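Local coordinates for gene 12 protein (Mycobacterium phage D29, PDB 3HC7), which cleaves the ester junction that joins mycolic acids to the arabinogalactan-peptidoglycan of the mycobacterial cell wall, helping to lyse the host and release phage progeny, at residues 3-8 against 33-38; 76-81 against 111-116; 63-68 against 104-109. All blocks are in the same frame, centred on the assembly; numbering follows the deposited sequence.

Contact 1: 3-8 against 33-38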
loop_
_atom_site.group_PDB
_atom_site.type_symbol
_atom_site.label_atom_id
_atom_site.label_comp_id
_atom_site.label_asym_id
_atom_site.label_seq_id
_atom_site.Cartn_x
_atom_site.Cartn_y
_atom_site.Cartn_z
ATOM N N LYS A 3 -1.515 -4.419 25.917
ATOM C CA LYS A 3 -2.330 -3.835 24.856
ATOM C C LYS A 3 -1.507 -3.703 23.572
ATOM O O LYS A 3 -0.504 -2.991 23.551
ATOM C CB LYS A 3 -2.848 -2.469 25.310
ATOM C CG LYS A 3 -4.115 -1.988 24.618
ATOM C CD LYS A 3 -4.692 -0.765 25.338
ATOM C CE LYS A 3 -5.770 -0.080 24.511
ATOM N NZ LYS A 3 -6.148 1.247 25.071
ATOM N N PRO A 4 -1.925 -4.401 22.500
ATOM C CA PRO A 4 -1.175 -4.423 21.234
ATOM C C PRO A 4 -1.241 -3.091 20.491
ATOM O O PRO A 4 -2.187 -2.326 20.666
ATOM C CB PRO A 4 -1.888 -5.503 20.402
ATOM C CG PRO A 4 -2.922 -6.122 21.299
ATOM C CD PRO A 4 -3.174 -5.177 22.424
ATOM N N TRP A 5 -0.239 -2.827 19.663
ATOM C CA TRP A 5 -0.202 -1.602 18.875
ATOM C C TRP A 5 -0.750 -1.809 17.476
ATOM O O TRP A 5 -0.547 -2.865 16.870
ATOM C CB TRP A 5 1.223 -1.055 18.791
ATOM C CG TRP A 5 1.593 -0.298 20.003
ATOM C CD1 TRP A 5 2.294 -0.759 21.082
ATOM C CD2 TRP A 5 1.256 1.059 20.291
ATOM N NE1 TRP A 5 2.423 0.235 22.019
ATOM C CE2 TRP A 5 1.790 1.362 21.558
ATOM C CE3 TRP A 5 0.556 2.053 19.594
ATOM C CZ2 TRP A 5 1.648 2.619 22.145
ATOM C CZ3 TRP A 5 0.419 3.297 20.175
ATOM C CH2 TRP A 5 0.959 3.570 21.440
ATOM N N LEU A 6 -1.442 -0.790 16.971
ATOM C CA LEU A 6 -1.919 -0.774 15.598
ATOM C C LEU A 6 -1.330 0.428 14.858
ATOM O O LEU A 6 -1.534 1.581 15.253
ATOM C CB LEU A 6 -3.451 -0.732 15.556
ATOM C CG LEU A 6 -4.084 -0.579 14.170
ATOM C CD1 LEU A 6 -3.688 -1.735 13.275
ATOM C CD2 LEU A 6 -5.607 -0.463 14.267
ATOM N N PHE A 7 -0.586 0.147 13.793
ATOM C CA PHE A 7 0.017 1.191 12.971
ATOM C C PHE A 7 -0.746 1.293 11.662
ATOM O O PHE A 7 -1.023 0.280 11.019
ATOM C CB PHE A 7 1.492 0.880 12.700
ATOM C CG PHE A 7 2.323 0.769 13.948
ATOM C CD1 PHE A 7 2.872 1.900 14.537
ATOM C CD2 PHE A 7 2.544 -0.466 14.538
ATOM C CE1 PHE A 7 3.635 1.800 15.687
ATOM C CE2 PHE A 7 3.305 -0.576 15.693
ATOM C CZ PHE A 7 3.851 0.557 16.266
ATOM N N THR A 8 -1.090 2.515 11.271
ATOM C CA THR A 8 -1.924 2.718 10.100
ATOM C C THR A 8 -1.337 3.766 9.171
ATOM O O THR A 8 -0.811 4.796 9.607
ATOM C CB THR A 8 -3.359 3.144 10.482
ATOM O OG1 THR A 8 -3.308 4.344 11.260
ATOM C CG2 THR A 8 -4.052 2.048 11.277
ATOM N N ILE A 33 -9.249 -2.591 21.995
ATOM C CA ILE A 33 -8.387 -3.757 22.078
ATOM C C ILE A 33 -6.972 -3.471 21.569
ATOM O O ILE A 33 -6.035 -4.198 21.891
ATOM C CB ILE A 33 -9.002 -4.970 21.338
ATOM C CG1 ILE A 33 -8.089 -5.457 20.213
ATOM C CG2 ILE A 33 -10.408 -4.647 20.846
ATOM C CD1 ILE A 33 -8.358 -6.887 19.789
ATOM N N TYR A 34 -6.823 -2.410 20.782
ATOM C CA TYR A 34 -5.517 -1.992 20.281
ATOM C C TYR A 34 -5.216 -0.556 20.693
ATOM O O TYR A 34 -6.123 0.267 20.793
ATOM C CB TYR A 34 -5.483 -2.042 18.753
ATOM C CG TYR A 34 -5.471 -3.414 18.123
ATOM C CD1 TYR A 34 -6.657 -4.062 17.810
ATOM C CD2 TYR A 34 -4.272 -4.044 17.802
ATOM C CE1 TYR A 34 -6.651 -5.308 17.218
ATOM C CE2 TYR A 34 -4.259 -5.288 17.207
ATOM C CZ TYR A 34 -5.452 -5.914 16.917
ATOM O OH TYR A 34 -5.452 -7.154 16.323
ATOM N N ARG A 35 -3.939 -0.260 20.919
ATOM C CA ARG A 35 -3.463 1.118 20.986
ATOM C C ARG A 35 -3.147 1.573 19.561
ATOM O O ARG A 35 -2.648 0.786 18.756
ATOM C CB ARG A 35 -2.212 1.208 21.853
ATOM C CG ARG A 35 -2.462 0.890 23.313
ATOM C CD ARG A 35 -1.345 0.042 23.881
ATOM N NE ARG A 35 -0.254 0.838 24.427
ATOM C CZ ARG A 35 0.843 0.315 24.967
ATOM N NH1 ARG A 35 0.996 -1.003 25.019
ATOM N NH2 ARG A 35 1.789 1.106 25.449
ATOM N N TRP A 36 -3.420 2.838 19.254
ATOM C CA TRP A 36 -3.360 3.309 17.876
ATOM C C TRP A 36 -2.303 4.382 17.617
ATOM O O TRP A 36 -2.299 5.432 18.263
ATOM C CB TRP A 36 -4.740 3.814 17.448
ATOM C CG TRP A 36 -4.791 4.345 16.052
ATOM C CD1 TRP A 36 -4.049 3.931 14.984
ATOM C CD2 TRP A 36 -5.661 5.370 15.565
ATOM N NE1 TRP A 36 -4.390 4.651 13.865
ATOM C CE2 TRP A 36 -5.380 5.540 14.195
ATOM C CE3 TRP A 36 -6.643 6.170 16.158
ATOM C CZ2 TRP A 36 -6.051 6.476 13.407
ATOM C CZ3 TRP A 36 -7.307 7.096 15.376
ATOM C CH2 TRP A 36 -7.008 7.242 14.016
ATOM N N GLN A 37 -1.419 4.104 16.658
ATOM C CA GLN A 37 -0.408 5.061 16.219
ATOM C C GLN A 37 -0.502 5.339 14.721
ATOM O O GLN A 37 0.114 4.642 13.913
ATOM C CB GLN A 37 0.994 4.552 16.543
ATOM C CG GLN A 37 2.093 5.506 16.105
ATOM C CD GLN A 37 1.924 6.877 16.731
ATOM O OE1 GLN A 37 2.000 7.023 17.952
ATOM N NE2 GLN A 37 1.686 7.887 15.900
ATOM N N PRO A 38 -1.272 6.366 14.342
ATOM C CA PRO A 38 -1.375 6.765 12.937
ATOM C C PRO A 38 -0.021 7.250 12.445
ATOM O O PRO A 38 0.698 7.897 13.205
ATOM C CB PRO A 38 -2.361 7.937 12.973
ATOM C CG PRO A 38 -3.057 7.831 14.266
ATOM C CD PRO A 38 -2.086 7.218 15.219
#
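Arg-35 meets Lys-3 and Trp-5 along its whole length, and following it outward shows how one side chain can lie across the neighbouring strand at the edge of a parallel sheet. Its CB sits over the six-membered ring of Trp-5, 3.6 Å from the ring centroid, a CH-pi contact. Arg-35 CG, anti to the carbonyl carbon (chi1 -66°), lies 3.4 Å from Lys-3 CD, and Arg-35 CD packs against Lys-3 CB, aliphatic part on aliphatic part. Bends at chi2 and chi3 then bring one face of the guanidinium against the indole N-H edge, Trp-5 NE1 lying over its centre, 3.3 Å from Arg-35 CZ, the planes 40° apart. At the tip, Arg-35 NH1 donates to a lone pair of Lys-3 O (2.9 Å) and forms a salt bridge with Asp-71. On the face of Leu-6 and Thr-8, Trp-36 NE1 points almost straight at Thr-8 OG1 (2.8 Å, 177°). This pairing joins the two strands of the first beta-alpha-beta unit of the alpha/beta-hydrolase sheet: helix 22-27 packs on Leu-6, Thr-8 and Trp-36, helix 50-70 lies against Trp-5, Phe-7 and Gln-37, and strand 76-81 flanks strand 5-9 on the side away from strand 35-38.

Contact 2: 76-81 against 111-116; sequences FAMAGY and KKVIFW
Tyr-81 and Trp-116 cross at about a right angle where strands 76-81 and 111-116 end, and the side chains behind them illustrate how a parallel pair sorts its residues between two faces. Tyr-81 has CG anti to its backbone nitrogen (chi1 168°), whereas Trp-116 has CG anti to the carbonyl carbon (chi1 -59°), which swings the indole back along the strands. As a result Tyr-81 CD1 meets Trp-116 CB at 3.6 Å, the edge of the phenol ring faces the Trp-116 carbonyl, and the benzo part of the indole reaches Ala-79, whose CB is 4.0 Å from Trp-116 CZ3. Ile-114 CG2 lies over one indole face, near its rim, and Ala-79 CB also rests 4.0 Å from Ile-114 CB. On the reverse face Met-78 and Val-113 run side by side in the same direction and touch loosely, Met-78 CE to Val-113 CG2 at 4.2 Å. Gly-80 adds no side chain there, and belongs to a GxSxG sequence consistent with the nucleophile elbow of alpha/beta hydrolases, in which the active-site Ser-82 follows directly after Tyr-81. The ladder is regular from Met-78 to Trp-116, including Ile-114 N to Met-78 O at 2.7 Å; at its start it is looser, and the buried Lys-112 N finds no partner.

Polar chemistry concentrates at the ends of side chains that leave this apolar layer. Lys-112 NZ is paired with Glu-157, bonds to Phe-250 O and meets the Phe-250 ring in a cation-pi contact, which would probably compensate its charge. Tyr-81 OH bonds to the backbone O of His-240, tying the end of this strand to the active-site histidine, and may help to fix the loop carrying it near Ser-82.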
loop_
_atom_site.group_PDB
_atom_site.type_symbol
_atom_site.label_atom_id
_atom_site.label_comp_id
_atom_site.label_asym_id
_atom_site.label_seq_id
_atom_site.Cartn_x
_atom_site.Cartn_y
_atom_site.Cartn_z
ATOM N N PHE A 76 1.984 -6.452 17.811
ATOM C CA PHE A 76 1.482 -5.372 16.953
ATOM C C PHE A 76 0.835 -5.852 15.667
ATOM O O PHE A 76 0.929 -7.027 15.302
ATOM C CB PHE A 76 2.572 -4.327 16.659
ATOM C CG PHE A 76 3.622 -4.787 15.677
ATOM C CD1 PHE A 76 4.499 -5.813 16.004
ATOM C CD2 PHE A 76 3.749 -4.171 14.436
ATOM C CE1 PHE A 76 5.474 -6.238 15.111
ATOM C CE2 PHE A 76 4.727 -4.579 13.532
ATOM C CZ PHE A 76 5.589 -5.618 13.869
ATOM N N ALA A 77 0.177 -4.912 14.994
ATOM C CA ALA A 77 -0.475 -5.153 13.720
ATOM C C ALA A 77 -0.274 -3.920 12.847
ATOM O O ALA A 77 0.010 -2.831 13.351
ATOM C CB ALA A 77 -1.964 -5.426 13.935
ATOM N N MET A 78 -0.411 -4.085 11.540
ATOM C CA MET A 78 -0.272 -2.960 10.624
ATOM C C MET A 78 -1.412 -2.951 9.615
ATOM O O MET A 78 -1.935 -4.002 9.243
ATOM C CB MET A 78 1.070 -3.021 9.887
ATOM C CG MET A 78 2.303 -2.891 10.777
ATOM S SD MET A 78 3.836 -2.897 9.820
ATOM C CE MET A 78 3.735 -4.509 9.051
ATOM N N ALA A 79 -1.789 -1.756 9.175
ATOM C CA ALA A 79 -2.874 -1.602 8.218
ATOM C C ALA A 79 -2.601 -0.428 7.294
ATOM O O ALA A 79 -2.401 0.700 7.744
ATOM C CB ALA A 79 -4.203 -1.406 8.941
ATOM N N GLY A 80 -2.606 -0.701 5.998
ATOM C CA GLY A 80 -2.359 0.329 5.009
ATOM C C GLY A 80 -3.257 0.183 3.799
ATOM O O GLY A 80 -3.591 -0.928 3.386
ATOM N N TYR A 81 -3.628 1.321 3.225
ATOM C CA TYR A 81 -4.520 1.380 2.073
ATOM C C TYR A 81 -3.826 2.086 0.915
ATOM O O TYR A 81 -3.246 3.158 1.097
ATOM C CB TYR A 81 -5.801 2.117 2.476
ATOM C CG TYR A 81 -6.723 2.527 1.347
ATOM C CD1 TYR A 81 -7.045 1.647 0.320
ATOM C CD2 TYR A 81 -7.307 3.786 1.340
ATOM C CE1 TYR A 81 -7.900 2.022 -0.701
ATOM C CE2 TYR A 81 -8.164 4.173 0.325
ATOM C CZ TYR A 81 -8.456 3.291 -0.689
ATOM O OH TYR A 81 -9.308 3.683 -1.694
ATOM N N LYS A 111 1.460 -9.891 14.579
ATOM C CA LYS A 111 0.353 -10.843 14.554
ATOM C C LYS A 111 -0.530 -10.715 13.318
ATOM O O LYS A 111 -1.004 -11.719 12.781
ATOM C CB LYS A 111 -0.500 -10.714 15.818
ATOM C CG LYS A 111 0.244 -11.039 17.103
ATOM C CD LYS A 111 0.905 -12.407 17.029
ATOM C CE LYS A 111 1.602 -12.749 18.339
ATOM N NZ LYS A 111 2.344 -14.037 18.258
ATOM N N LYS A 112 -0.755 -9.484 12.867
ATOM C CA LYS A 112 -1.722 -9.248 11.806
ATOM C C LYS A 112 -1.313 -8.093 10.911
ATOM O O LYS A 112 -0.868 -7.054 11.392
ATOM C CB LYS A 112 -3.102 -8.936 12.400
ATOM C CG LYS A 112 -3.715 -10.051 13.239
ATOM C CD LYS A 112 -4.978 -9.571 13.925
ATOM C CE LYS A 112 -5.486 -10.605 14.925
ATOM N NZ LYS A 112 -6.349 -11.618 14.265
ATOM N N VAL A 113 -1.489 -8.272 9.608
ATOM C CA VAL A 113 -1.277 -7.188 8.665
ATOM C C VAL A 113 -2.481 -7.075 7.765
ATOM O O VAL A 113 -3.014 -8.088 7.314
ATOM C CB VAL A 113 -0.045 -7.427 7.782
ATOM C CG1 VAL A 113 0.247 -6.191 6.958
ATOM C CG2 VAL A 113 1.140 -7.769 8.635
ATOM N N ILE A 114 -2.901 -5.842 7.504
ATOM C CA ILE A 114 -4.021 -5.578 6.609
ATOM C C ILE A 114 -3.612 -4.671 5.462
ATOM O O ILE A 114 -3.057 -3.592 5.682
ATOM C CB ILE A 114 -5.184 -4.891 7.344
ATOM C CG1 ILE A 114 -5.816 -5.841 8.358
ATOM C CG2 ILE A 114 -6.228 -4.409 6.343
ATOM C CD1 ILE A 114 -6.732 -5.156 9.331
ATOM N N PHE A 115 -3.897 -5.118 4.241
ATOM C CA PHE A 115 -3.757 -4.288 3.055
ATOM C C PHE A 115 -5.109 -4.117 2.369
ATOM O O PHE A 115 -5.863 -5.081 2.230
ATOM C CB PHE A 115 -2.809 -4.943 2.054
ATOM C CG PHE A 115 -1.444 -5.244 2.602
ATOM C CD1 PHE A 115 -0.495 -4.238 2.732
ATOM C CD2 PHE A 115 -1.101 -6.538 2.965
ATOM C CE1 PHE A 115 0.775 -4.518 3.221
ATOM C CE2 PHE A 115 0.165 -6.823 3.451
ATOM C CZ PHE A 115 1.103 -5.812 3.586
ATOM N N TRP A 116 -5.415 -2.893 1.951
ATOM C CA TRP A 116 -6.510 -2.660 1.013
ATOM C C TRP A 116 -5.879 -2.048 -0.225
ATOM O O TRP A 116 -5.001 -1.194 -0.098
ATOM C CB TRP A 116 -7.531 -1.657 1.555
ATOM C CG TRP A 116 -8.215 -1.986 2.861
ATOM C CD1 TRP A 116 -9.366 -2.713 3.033
ATOM C CD2 TRP A 116 -7.835 -1.527 4.164
ATOM N NE1 TRP A 116 -9.702 -2.757 4.368
ATOM C CE2 TRP A 116 -8.780 -2.036 5.082
ATOM C CE3 TRP A 116 -6.784 -0.741 4.644
ATOM C CZ2 TRP A 116 -8.700 -1.783 6.452
ATOM C CZ3 TRP A 116 -6.705 -0.493 6.005
ATOM C CH2 TRP A 116 -7.658 -1.015 6.892
#

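Contact 3: 63-68 against 104-109; sequences QIELKL and HRFLHR
Phe-106 presses its ring against Leu-68, Ile-64 and Glu-65 of the helix, and this is the densely packed half of a contact that opens toward water at its other end. The closest apolar approach is Leu-68 CB to Phe-106 CE1 at 3.6 Å. Leu-68 CD2 lies 3.9 Å from Phe-106 CD1. Ile-64 slides past the ring in the opposite direction, CG2 to Phe-106 CD2 at 4.1 Å, and the ring's CE2 reaches the helix backbone at Glu-65 CA. Arg-105 of the same turn packs on the Phe-106 ring as well, its CG over the ring centre. Beside this apolar patch Arg-109 clasps the carbonyl of Leu-68 end-on with both terminal nitrogens. Arg-109 NH2 makes the better bond, at 3.0 Å from Leu-68 O and on a lone pair, while NH1, 3.3 Å from the same oxygen, approaches from above the carbonyl plane. A bend at chi3 (72°) turns the guanidinium so that Leu-68 CG lies over one of its faces, and NH2 bonds additionally to Ala-74 O.

In the fold, this joins helix 50-70, which covers one face of the alpha/beta-hydrolase sheet, to the 3-10 turns that lead into strand 110-116; Phe-76 of the adjoining strand touches both Leu-68 and Phe-106.

Toward solvent the fit is looser and charge takes over. Glu-65 OE2 and Arg-105 NH2 stand 5.1 Å apart and are bridged by a water whose O is 3.1 Å from Arg-105 NH2, with an unusually short approach to Glu-65 OE2. Direct salt bridges go to other partners, Glu-65 to Arg-102 and Arg-105 to Asp-69.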
loop_
_atom_site.group_PDB
_atom_site.type_symbol
_atom_site.label_atom_id
_atom_site.label_comp_id
_atom_site.label_asym_id
_atom_site.label_seq_id
_atom_site.Cartn_x
_atom_site.Cartn_y
_atom_site.Cartn_z
ATOM N N GLN A 63 8.304 4.658 14.248
ATOM C CA GLN A 63 7.240 4.487 15.225
ATOM C C GLN A 63 7.188 3.073 15.787
ATOM O O GLN A 63 6.980 2.884 16.983
ATOM C CB GLN A 63 5.890 4.855 14.606
ATOM C CG GLN A 63 5.700 6.346 14.392
ATOM C CD GLN A 63 5.603 7.100 15.710
ATOM O OE1 GLN A 63 5.846 8.306 15.773
ATOM N NE2 GLN A 63 5.246 6.383 16.771
ATOM N N ILE A 64 7.370 2.081 14.922
ATOM C CA ILE A 64 7.357 0.689 15.353
ATOM C C ILE A 64 8.426 0.437 16.414
ATOM O O ILE A 64 8.155 -0.168 17.450
ATOM C CB ILE A 64 7.571 -0.274 14.173
ATOM C CG1 ILE A 64 6.282 -0.384 13.352
ATOM C CG2 ILE A 64 7.990 -1.642 14.688
ATOM C CD1 ILE A 64 6.436 -1.156 12.041
ATOM N N GLU A 65 9.637 0.911 16.143
ATOM C CA GLU A 65 10.737 0.805 17.090
ATOM C C GLU A 65 10.381 1.462 18.412
ATOM O O GLU A 65 10.626 0.900 19.481
ATOM C CB GLU A 65 11.986 1.478 16.532
ATOM C CG GLU A 65 12.683 0.696 15.458
ATOM C CD GLU A 65 13.847 1.458 14.871
ATOM O OE1 GLU A 65 13.957 2.674 15.137
ATOM O OE2 GLU A 65 14.646 0.838 14.143
ATOM N N LEU A 66 9.810 2.661 18.337
ATOM C CA LEU A 66 9.473 3.394 19.552
ATOM C C LEU A 66 8.507 2.604 20.426
ATOM O O LEU A 66 8.858 2.163 21.520
ATOM C CB LEU A 66 8.875 4.759 19.215
ATOM C CG LEU A 66 9.833 5.760 18.575
ATOM C CD1 LEU A 66 9.150 7.104 18.403
ATOM C CD2 LEU A 66 11.084 5.898 19.419
ATOM N N LYS A 67 7.286 2.436 19.937
ATOM C CA LYS A 67 6.242 1.780 20.711
ATOM C C LYS A 67 6.676 0.405 21.208
ATOM O O LYS A 67 6.463 0.061 22.368
ATOM C CB LYS A 67 4.969 1.665 19.876
ATOM C CG LYS A 67 4.101 2.912 19.890
ATOM C CD LYS A 67 4.901 4.183 19.647
ATOM C CE LYS A 67 4.025 5.419 19.825
ATOM N NZ LYS A 67 4.790 6.683 19.655
ATOM N N LEU A 68 7.299 -0.372 20.331
ATOM C CA LEU A 68 7.634 -1.759 20.649
ATOM C C LEU A 68 8.849 -1.919 21.564
ATOM O O LEU A 68 8.950 -2.906 22.298
ATOM C CB LEU A 68 7.795 -2.581 19.368
ATOM C CG LEU A 68 6.526 -3.322 18.931
ATOM C CD1 LEU A 68 5.283 -2.478 19.142
ATOM C CD2 LEU A 68 6.626 -3.776 17.494
ATOM N N HIS A 104 13.612 -6.871 12.252
ATOM C CA HIS A 104 13.484 -8.312 12.223
ATOM C C HIS A 104 13.253 -8.876 13.612
ATOM O O HIS A 104 12.556 -9.873 13.764
ATOM C CB HIS A 104 14.714 -8.967 11.582
ATOM C CG HIS A 104 14.596 -10.451 11.442
ATOM N ND1 HIS A 104 13.683 -11.045 10.598
ATOM C CD2 HIS A 104 15.268 -11.462 12.046
ATOM C CE1 HIS A 104 13.802 -12.358 10.680
ATOM N NE2 HIS A 104 14.757 -12.636 11.551
ATOM N N ARG A 105 13.829 -8.231 14.623
ATOM C CA ARG A 105 13.674 -8.684 16.004
ATOM C C ARG A 105 12.237 -8.539 16.490
ATOM O O ARG A 105 11.873 -9.091 17.524
ATOM C CB ARG A 105 14.620 -7.924 16.936
ATOM C CG ARG A 105 14.343 -6.432 17.035
ATOM C CD ARG A 105 15.531 -5.694 17.639
ATOM N NE ARG A 105 15.379 -4.246 17.537
ATOM C CZ ARG A 105 14.834 -3.487 18.481
ATOM N NH1 ARG A 105 14.391 -4.043 19.602
ATOM N NH2 ARG A 105 14.727 -2.176 18.307
ATOM N N PHE A 106 11.414 -7.797 15.753
ATOM C CA PHE A 106 10.007 -7.676 16.141
ATOM C C PHE A 106 9.145 -8.679 15.383
ATOM O O PHE A 106 7.938 -8.749 15.594
ATOM C CB PHE A 106 9.474 -6.257 15.908
ATOM C CG PHE A 106 10.223 -5.189 16.659
ATOM C CD1 PHE A 106 10.239 -5.178 18.045
ATOM C CD2 PHE A 106 10.898 -4.189 15.977
ATOM C CE1 PHE A 106 10.924 -4.194 18.735
ATOM C CE2 PHE A 106 11.583 -3.204 16.662
ATOM C CZ PHE A 106 11.598 -3.207 18.042
ATOM N N LEU A 107 9.764 -9.459 14.501
ATOM C CA LEU A 107 8.992 -10.360 13.649
ATOM C C LEU A 107 8.084 -11.275 14.459
ATOM O O LEU A 107 6.910 -11.440 14.131
ATOM C CB LEU A 107 9.899 -11.180 12.726
ATOM C CG LEU A 107 9.184 -12.232 11.875
ATOM C CD1 LEU A 107 8.014 -11.612 11.121
ATOM C CD2 LEU A 107 10.142 -12.901 10.898
ATOM N N HIS A 108 8.624 -11.859 15.525
ATOM C CA HIS A 108 7.866 -12.794 16.346
ATOM C C HIS A 108 6.700 -12.113 17.063
ATOM O O HIS A 108 5.837 -12.782 17.633
ATOM C CB HIS A 108 8.785 -13.488 17.361
ATOM C CG HIS A 108 9.290 -12.578 18.435
ATOM N ND1 HIS A 108 10.280 -11.643 18.215
ATOM C CD2 HIS A 108 8.942 -12.458 19.739
ATOM C CE1 HIS A 108 10.517 -10.984 19.337
ATOM N NE2 HIS A 108 9.717 -11.459 20.276
ATOM N N ARG A 109 6.666 -10.785 17.027
ATOM C CA ARG A 109 5.604 -10.048 17.706
ATOM C C ARG A 109 4.529 -9.519 16.758
ATOM O O ARG A 109 3.505 -9.008 17.204
ATOM C CB ARG A 109 6.188 -8.910 18.536
ATOM C CG ARG A 109 6.981 -9.403 19.722
ATOM C CD ARG A 109 7.901 -8.328 20.237
ATOM N NE ARG A 109 7.175 -7.269 20.924
ATOM C CZ ARG A 109 7.753 -6.169 21.387
ATOM N NH1 ARG A 109 9.062 -5.993 21.226
ATOM N NH2 ARG A 109 7.028 -5.245 22.005
HETATM O O HOH W 1 15.626 -1.023 15.517
#

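In the fold
Contacts 1 and 2 lie in the same five-stranded parallel sheet, their centres about 10 Å apart, and adjoin through neighbouring strands 5-9 and 76-81, where Phe-7 O and Ala-79 N probably hydrogen-bond. Contact 3, centred about 12 Å from contact 1 and 14 Å from contact 2, joins helix 50-70, which lies on one side of that sheet, to the 3-10 segment before strand 110-116; the same helix packs on the sheet through Lys-67 and Ile-64. Along the chain contact 1 closes first, whereas the segments of contacts 2 and 3 alternate. The strand order 2-1-3-4-5 places the strand leading to the active-site Ser-82 at the middle of the sheet, between strand 5-9 of contact 1 and strand 110-116 of contact 2.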